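Local structure of purine nucleosidase, (IunH-1) (3T8J) at residues V31-E43 and N71-G83. The protein belongs to the nucleosidase superfamily, with a mixed, mostly parallel beta sheet packed between helices, and carries a bound sodium ion. Sequence-based numbering, arbitrary orientation. Where two conformers were deposited one is given.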
ATOM      1  N   VAL A  31       0.808 -37.202  -3.488  1.00 19.96           N
ATOM      2  CA  VAL A  31      -0.156 -36.200  -3.094  1.00 20.11           C
ATOM      3  C   VAL A  31       0.496 -35.329  -2.014  1.00 20.28           C
ATOM      4  O   VAL A  31       1.098 -35.844  -1.092  1.00 21.79           O
ATOM      5  CB  VAL A  31      -1.428 -36.840  -2.514  1.00 20.11           C
ATOM      6  CG1 VAL A  31      -2.433 -35.732  -2.077  1.00 21.69           C
ATOM      7  CG2 VAL A  31      -2.072 -37.811  -3.473  1.00 21.19           C
ATOM      8  N   THR A  32       0.460 -34.013  -2.198  1.00 19.28           N
ATOM      9  CA  THR A  32       1.047 -33.046  -1.253  1.00 20.07           C
ATOM     10  C   THR A  32      -0.118 -32.254  -0.636  1.00 20.23           C
ATOM     11  O   THR A  32      -1.125 -32.021  -1.325  1.00 20.76           O
ATOM     12  CB  THR A  32       2.104 -32.134  -1.946  1.00 20.26           C
ATOM     13  OG1 THR A  32       1.544 -31.513  -3.106  1.00 22.50           O
ATOM     14  CG2 THR A  32       3.364 -32.976  -2.322  1.00 19.84           C
ATOM     15  N   ILE A  33      -0.029 -31.930   0.660  1.00 19.29           N
ATOM     16  CA  ILE A  33      -1.126 -31.257   1.376  1.00 19.03           C
ATOM     17  C   ILE A  33      -0.723 -29.858   1.789  1.00 18.26           C
ATOM     18  O   ILE A  33       0.374 -29.660   2.319  1.00 18.52           O
ATOM     19  CB  ILE A  33      -1.542 -32.054   2.643  1.00 19.39           C
ATOM     20  CG1 ILE A  33      -1.767 -33.541   2.320  1.00 21.43           C
ATOM     21  CG2 ILE A  33      -2.828 -31.446   3.278  1.00 19.53           C
ATOM     22  CD1 ILE A  33      -2.939 -33.801   1.373  1.00 21.28           C
ATOM     23  N   VAL A  34      -1.642 -28.911   1.600  1.00 18.05           N
ATOM     24  CA  VAL A  34      -1.405 -27.496   1.894  1.00 17.46           C
ATOM     25  C   VAL A  34      -2.605 -26.910   2.660  1.00 17.78           C
ATOM     26  O   VAL A  34      -3.734 -27.384   2.481  1.00 18.42           O
ATOM     27  CB  VAL A  34      -1.109 -26.709   0.586  1.00 17.40           C
ATOM     28  CG1 VAL A  34      -2.356 -26.619  -0.306  1.00 18.50           C
ATOM     29  CG2 VAL A  34      -0.529 -25.292   0.880  1.00 18.66           C
ATOM     30  N   GLU A  35      -2.368 -25.864   3.432  1.00 18.24           N
ATOM     31  CA  GLU A  35      -3.467 -25.136   4.099  1.00 18.40           C
ATOM     32  C   GLU A  35      -4.483 -24.627   3.080  1.00 18.36           C
ATOM     33  O   GLU A  35      -4.115 -24.288   1.920  1.00 17.91           O
ATOM     34  CB  GLU A  35      -2.913 -23.959   4.948  1.00 18.50           C
ATOM     35  CG  GLU A  35      -2.629 -22.662   4.195  1.00 17.79           C
ATOM     36  CD  GLU A  35      -1.340 -22.646   3.378  1.00 19.16           C
ATOM     37  OE1 GLU A  35      -0.462 -23.500   3.614  1.00 19.92           O
ATOM     38  OE2 GLU A  35      -1.212 -21.718   2.522  1.00 18.79           O
ATOM     39  N   GLY A  36      -5.734 -24.519   3.491  1.00 19.33           N
ATOM     40  CA  GLY A  36      -6.763 -23.896   2.662  1.00 19.10           C
ATOM     41  C   GLY A  36      -8.171 -24.199   3.154  1.00 20.48           C
ATOM     42  O   GLY A  36      -8.593 -23.677   4.165  1.00 21.37           O
ATOM     43  N   ASN A  37      -8.894 -24.970   2.367  1.00 20.61           N
ATOM     44  CA  ASN A  37     -10.339 -25.137   2.513  1.00 21.36           C
ATOM     45  C   ASN A  37     -10.811 -25.487   3.926  1.00 22.12           C
ATOM     46  O   ASN A  37     -11.796 -24.913   4.397  1.00 22.85           O
ATOM     47  CB  ASN A  37     -10.832 -26.264   1.604  1.00 21.77           C
ATOM     48  CG  ASN A  37     -10.932 -25.870   0.135  1.00 23.92           C
ATOM     49  OD1 ASN A  37     -11.278 -24.735  -0.210  1.00 25.20           O
ATOM     50  ND2 ASN A  37     -10.686 -26.839  -0.735  1.00 25.40           N
ATOM     51  N   ILE A  38     -10.163 -26.455   4.565  1.00 22.33           N
ATOM     52  CA  ILE A  38     -10.625 -26.914   5.900  1.00 23.10           C
ATOM     53  C   ILE A  38      -9.431 -27.168   6.830  1.00 24.04           C
ATOM     54  O   ILE A  38      -8.269 -27.050   6.422  1.00 22.94           O
ATOM     55  CB  ILE A  38     -11.519 -28.183   5.807  1.00 25.67           C
ATOM     56  CG1 ILE A  38     -10.680 -29.397   5.391  1.00 23.45           C
ATOM     57  CG2 ILE A  38     -12.709 -27.959   4.881  1.00 26.16           C
ATOM     58  CD1 ILE A  38     -11.388 -30.723   5.561  1.00 27.22           C
ATOM     59  N   SER A  39      -9.687 -27.561   8.061  1.00 24.06           N
ATOM     60  CA  SER A  39      -8.620 -27.858   9.010  1.00 25.29           C
ATOM     61  C   SER A  39      -7.552 -28.757   8.380  1.00 23.54           C
ATOM     62  O   SER A  39      -7.844 -29.810   7.790  1.00 23.37           O
ATOM     63  CB  SER A  39      -9.199 -28.515  10.266  1.00 28.20           C
ATOM     64  OG  SER A  39      -8.337 -29.502  10.797  1.00 35.90           O
ATOM     65  N   TYR A  40      -6.307 -28.320   8.516  1.00 23.48           N
ATOM     66  CA  TYR A  40      -5.171 -28.981   7.845  1.00 22.51           C
ATOM     67  C   TYR A  40      -5.053 -30.475   8.194  1.00 23.34           C
ATOM     68  O   TYR A  40      -4.866 -31.308   7.306  1.00 23.33           O
ATOM     69  CB  TYR A  40      -3.891 -28.217   8.188  1.00 22.38           C
ATOM     70  CG  TYR A  40      -2.566 -28.843   7.800  1.00 22.46           C
ATOM     71  CD1 TYR A  40      -1.964 -28.558   6.591  1.00 22.51           C
ATOM     72  CD2 TYR A  40      -1.898 -29.677   8.685  1.00 23.08           C
ATOM     73  CE1 TYR A  40      -0.724 -29.127   6.277  1.00 23.56           C
ATOM     74  CE2 TYR A  40      -0.664 -30.228   8.385  1.00 25.59           C
ATOM     75  CZ  TYR A  40      -0.084 -29.942   7.191  1.00 24.52           C
ATOM     76  OH  TYR A  40       1.181 -30.498   6.957  1.00 25.52           O
ATOM     77  N   GLU A  41      -5.189 -30.848   9.464  0.50 23.04           N
ATOM     78  CA  GLU A  41      -4.981 -32.255   9.793  0.50 23.52           C
ATOM     79  C   GLU A  41      -6.102 -33.149   9.204  0.50 23.36           C
ATOM     80  O   GLU A  41      -5.851 -34.298   8.827  0.50 23.91           O
ATOM     81  CB  GLU A  41      -4.829 -32.467  11.302  0.50 24.07           C
ATOM     82  CG  GLU A  41      -3.701 -31.678  11.960  0.50 24.83           C
ATOM     83  CD  GLU A  41      -2.296 -32.153  11.572  0.50 27.34           C
ATOM     84  OE1 GLU A  41      -2.138 -33.314  11.139  0.50 32.87           O
ATOM     85  OE2 GLU A  41      -1.338 -31.362  11.719  0.50 30.10           O
ATOM     86  N   GLN A  42      -7.309 -32.603   9.036  1.00 24.26           N
ATOM     87  CA  GLN A  42      -8.368 -33.332   8.364  1.00 24.28           C
ATOM     88  C   GLN A  42      -8.101 -33.443   6.854  1.00 23.38           C
ATOM     89  O   GLN A  42      -8.465 -34.442   6.218  1.00 23.39           O
ATOM     90  CB  GLN A  42      -9.757 -32.742   8.645  1.00 24.85           C
ATOM     91  CG  GLN A  42     -10.927 -33.581   8.097  1.00 24.72           C
ATOM     92  CD  GLN A  42     -10.991 -34.998   8.683  1.00 25.15           C
ATOM     93  OE1 GLN A  42     -10.935 -35.172   9.918  1.00 29.35           O
ATOM     94  NE2 GLN A  42     -11.113 -36.010   7.830  1.00 25.31           N
ATOM     95  N   GLU A  43      -7.474 -32.425   6.286  1.00 21.38           N
ATOM     96  CA  GLU A  43      -7.086 -32.507   4.858  1.00 20.91           C
ATOM     97  C   GLU A  43      -6.142 -33.666   4.594  1.00 21.63           C
ATOM     98  O   GLU A  43      -6.268 -34.355   3.568  1.00 20.96           O
ATOM     99  CB  GLU A  43      -6.459 -31.183   4.398  1.00 19.39           C
ATOM    100  CG  GLU A  43      -7.393 -30.009   4.377  1.00 19.42           C
ATOM    101  CD  GLU A  43      -6.715 -28.728   3.927  1.00 20.29           C
ATOM    102  OE1 GLU A  43      -5.455 -28.674   4.002  1.00 21.01           O
ATOM    103  OE2 GLU A  43      -7.425 -27.801   3.494  1.00 20.51           O
ATOM    104  N   ASN A  71      -2.241 -14.021   7.370  1.00 22.41           N
ATOM    105  CA  ASN A  71      -3.295 -14.827   7.974  1.00 22.77           C
ATOM    106  C   ASN A  71      -4.276 -15.260   6.900  1.00 22.26           C
ATOM    107  O   ASN A  71      -4.349 -14.628   5.830  1.00 23.37           O
ATOM    108  CB  ASN A  71      -3.987 -13.994   9.051  1.00 24.22           C
ATOM    109  CG  ASN A  71      -3.073 -13.734  10.253  1.00 31.56           C
ATOM    110  OD1 ASN A  71      -2.266 -14.590  10.631  1.00 37.85           O
ATOM    111  ND2 ASN A  71      -3.209 -12.566  10.852  1.00 38.68           N
ATOM    112  N   TYR A  72      -5.061 -16.307   7.167  1.00 21.81           N
ATOM    113  CA  TYR A  72      -6.076 -16.775   6.239  1.00 20.88           C
ATOM    114  C   TYR A  72      -7.271 -17.286   7.062  1.00 22.06           C
ATOM    115  O   TYR A  72      -7.209 -17.294   8.284  1.00 23.64           O
ATOM    116  CB  TYR A  72      -5.513 -17.845   5.266  1.00 21.09           C
ATOM    117  CG  TYR A  72      -5.454 -19.226   5.847  1.00 19.35           C
ATOM    118  CD1 TYR A  72      -6.305 -20.222   5.388  1.00 21.17           C
ATOM    119  CD2 TYR A  72      -4.590 -19.544   6.892  1.00 20.12           C
ATOM    120  CE1 TYR A  72      -6.293 -21.502   5.926  1.00 21.30           C
ATOM    121  CE2 TYR A  72      -4.584 -20.829   7.448  1.00 20.24           C
ATOM    122  CZ  TYR A  72      -5.448 -21.806   6.978  1.00 21.29           C
ATOM    123  OH  TYR A  72      -5.472 -23.078   7.570  1.00 22.50           O
ATOM    124  N   ILE A  73      -8.350 -17.643   6.375  1.00 21.25           N
ATOM    125  CA  ILE A  73      -9.478 -18.347   7.013  1.00 22.12           C
ATOM    126  C   ILE A  73      -9.750 -19.639   6.267  1.00 21.83           C
ATOM    127  O   ILE A  73      -9.645 -19.694   5.021  1.00 21.89           O
ATOM    128  CB  ILE A  73     -10.747 -17.480   7.072  1.00 23.09           C
ATOM    129  CG1 ILE A  73     -11.213 -17.048   5.684  1.00 23.86           C
ATOM    130  CG2 ILE A  73     -10.493 -16.227   7.932  1.00 25.24           C
ATOM    131  CD1 ILE A  73     -12.622 -16.447   5.646  1.00 26.94           C
ATOM    132  N   THR A  74     -10.079 -20.698   7.025  1.00 21.49           N
ATOM    133  CA  THR A  74     -10.682 -21.868   6.431  1.00 21.59           C
ATOM    134  C   THR A  74     -12.153 -21.564   6.064  1.00 22.63           C
ATOM    135  O   THR A  74     -12.731 -20.574   6.550  1.00 24.92           O
ATOM    136  CB  THR A  74     -10.571 -23.072   7.347  1.00 22.80           C
ATOM    137  OG1 THR A  74     -11.169 -22.744   8.612  1.00 23.85           O
ATOM    138  CG2 THR A  74      -9.090 -23.492   7.535  1.00 23.82           C
ATOM    139  N   VAL A  75     -12.730 -22.399   5.206  1.00 22.21           N
ATOM    140  CA  VAL A  75     -14.101 -22.242   4.728  1.00 23.16           C
ATOM    141  C   VAL A  75     -14.942 -23.545   4.879  1.00 24.21           C
ATOM    142  O   VAL A  75     -15.533 -24.065   3.916  1.00 23.84           O
ATOM    143  CB  VAL A  75     -14.151 -21.659   3.303  1.00 22.90           C
ATOM    144  CG1 VAL A  75     -13.810 -20.142   3.348  1.00 24.42           C
ATOM    145  CG2 VAL A  75     -13.200 -22.411   2.375  1.00 23.93           C
ATOM    146  N   GLU A  76     -14.992 -24.066   6.105  0.50 24.31           N
ATOM    147  CA  GLU A  76     -15.843 -25.224   6.382  0.50 25.34           C
ATOM    148  C   GLU A  76     -17.328 -24.899   6.160  0.50 25.50           C
ATOM    149  O   GLU A  76     -18.122 -25.815   5.935  0.50 26.96           O
ATOM    150  CB  GLU A  76     -15.549 -25.816   7.774  0.50 26.16           C
ATOM    151  CG  GLU A  76     -14.162 -26.504   7.811  0.50 25.82           C
ATOM    152  CD  GLU A  76     -13.555 -26.657   9.200  0.50 27.62           C
ATOM    153  OE1 GLU A  76     -14.300 -26.622  10.195  0.50 28.53           O
ATOM    154  OE2 GLU A  76     -12.314 -26.824   9.298  0.50 24.12           O
ATOM    155  N   LYS A  77     -17.713 -23.618   6.178  1.00 25.17           N
ATOM    156  CA  LYS A  77     -19.095 -23.254   5.818  1.00 26.50           C
ATOM    157  C   LYS A  77     -19.406 -23.639   4.358  1.00 26.93           C
ATOM    158  O   LYS A  77     -20.549 -23.956   4.002  1.00 28.66           O
ATOM    159  CB  LYS A  77     -19.384 -21.768   6.090  1.00 27.15           C
ATOM    160  CG  LYS A  77     -18.655 -20.770   5.175  1.00 26.61           C
ATOM    161  CD  LYS A  77     -18.941 -19.334   5.550  1.00 27.31           C
ATOM    162  CE  LYS A  77     -18.178 -18.323   4.698  1.00 27.76           C
ATOM    163  NZ  LYS A  77     -18.558 -16.917   5.108  1.00 29.04           N
ATOM    164  N   VAL A  78     -18.379 -23.569   3.498  1.00 25.33           N
ATOM    165  CA  VAL A  78     -18.544 -23.840   2.088  1.00 25.98           C
ATOM    166  C   VAL A  78     -18.532 -25.342   1.797  1.00 25.75           C
ATOM    167  O   VAL A  78     -19.345 -25.825   1.005  1.00 27.56           O
ATOM    168  CB  VAL A  78     -17.395 -23.144   1.273  1.00 24.87           C
ATOM    169  CG1 VAL A  78     -17.468 -23.521  -0.218  1.00 25.97           C
ATOM    170  CG2 VAL A  78     -17.420 -21.605   1.439  1.00 25.90           C
ATOM    171  N   HIS A  79     -17.615 -26.076   2.425  1.00 30.89           N
ATOM    172  CA  HIS A  79     -17.335 -27.489   2.072  1.00 31.01           C
ATOM    173  C   HIS A  79     -17.786 -28.508   3.119  1.00 33.79           C
ATOM    174  O   HIS A  79     -17.663 -29.707   2.888  1.00 35.75           O
ATOM    175  CB  HIS A  79     -15.825 -27.702   1.831  1.00 29.06           C
ATOM    176  CG  HIS A  79     -15.248 -26.814   0.776  1.00 29.17           C
ATOM    177  ND1 HIS A  79     -15.371 -27.085  -0.573  1.00 28.23           N
ATOM    178  CD2 HIS A  79     -14.561 -25.651   0.866  1.00 29.74           C
ATOM    179  CE1 HIS A  79     -14.785 -26.124  -1.267  1.00 29.91           C
ATOM    180  NE2 HIS A  79     -14.294 -25.233  -0.419  1.00 31.22           N
ATOM    181  N   GLY A  80     -18.288 -28.046   4.254  1.00 33.72           N
ATOM    182  CA  GLY A  80     -18.554 -28.917   5.412  1.00 35.35           C
ATOM    183  C   GLY A  80     -17.336 -29.067   6.309  1.00 34.23           C
ATOM    184  O   GLY A  80     -16.205 -28.857   5.872  1.00 32.31           O
ATOM    185  N   LYS A  81     -17.550 -29.466   7.568  1.00 36.32           N
ATOM    186  CA  LYS A  81     -16.424 -29.624   8.500  1.00 36.98           C
ATOM    187  C   LYS A  81     -15.361 -30.579   7.977  1.00 34.90           C
ATOM    188  O   LYS A  81     -14.164 -30.385   8.229  1.00 35.68           O
ATOM    189  CB  LYS A  81     -16.884 -30.082   9.897  1.00 40.43           C
ATOM    190  CG  LYS A  81     -15.737 -30.048  10.945  1.00 43.35           C
ATOM    191  CD  LYS A  81     -16.251 -30.364  12.359  1.00 50.03           C
ATOM    192  CE  LYS A  81     -15.127 -30.359  13.417  1.00 51.41           C
ATOM    193  NZ  LYS A  81     -14.839 -28.984  13.933  1.00 55.57           N
ATOM    194  N   GLY A  82     -15.779 -31.618   7.256  1.00 32.70           N
ATOM    195  CA  GLY A  82     -14.856 -32.625   6.783  1.00 31.18           C
ATOM    196  C   GLY A  82     -14.444 -32.407   5.337  1.00 28.62           C
ATOM    197  O   GLY A  82     -13.753 -33.240   4.754  1.00 28.76           O
ATOM    198  N   GLY A  83     -14.918 -31.327   4.736  1.00 28.87           N
ATOM    199  CA  GLY A  83     -14.536 -31.000   3.335  1.00 27.69           C
ATOM    200  C   GLY A  83     -15.376 -31.704   2.270  1.00 29.04           C
ATOM    201  O   GLY A  83     -15.312 -31.363   1.071  1.00 28.72           O
TER
HETATM  202  O   HOH W   1      -5.978 -25.536   6.259  1.00 16.23           O
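Ile38 reaches from the loop after strand 27-33 into the turn that follows helix 76-79, and its side chain can be followed atom by atom. CB lies against Glu76 CG, whose chain crosses it at about a right angle. Ile38 CG2 packs against that methylene, 3.6 Å from Glu76 CG, and also meets the carbonyl O of Gly80. The other branch, CG1, sits between the backbone N and the carbonyl carbon (chi1 70°), and from it Ile38 CD1 extends to the peptide joining Gly82 and Gly83, 3.5 Å from Gly82 C. In this type I turn from Gly80 to Gly83 the methyl rests on bare backbone because Gly82 and Gly83 have no side chains; Gly83, with positive phi, has the methyl on the side where a CB would point.

Two hydrogen bonds flank the Ile38 side chain. Val75 N, at the N-cap of helix 76-79, donates to Asn37 O at 2.8 Å, tilted 33° from the carbonyl plane. Glu76, extended beyond CG, brings OE2 within 3.0 Å of Ser39 N, which meets it nearly along the C-O axis; Ser39 is itself the N-cap of helix 40-53.

Farther along, Glu35 CG lies over one face of the Tyr72 ring, toward its rim and 4.2 Å from the centroid, while its carboxylate turns away to Thr125. Gly36 O is at the ring's edge. Asn37 crosses the His79 ring with its amide plane turned 46° from it; His79 ND1 is hydrogen-bonded to Glu12 OE1.

Asn37 N is hydrogen-bonded to Asp9 OD1, of a sodium ligand. With Asn37 O and Ser39 N held directly, and a water joining Gly36 N and Ile38 O to Tyr72 OH, segment 71-83 probably steadies this metal-side loop.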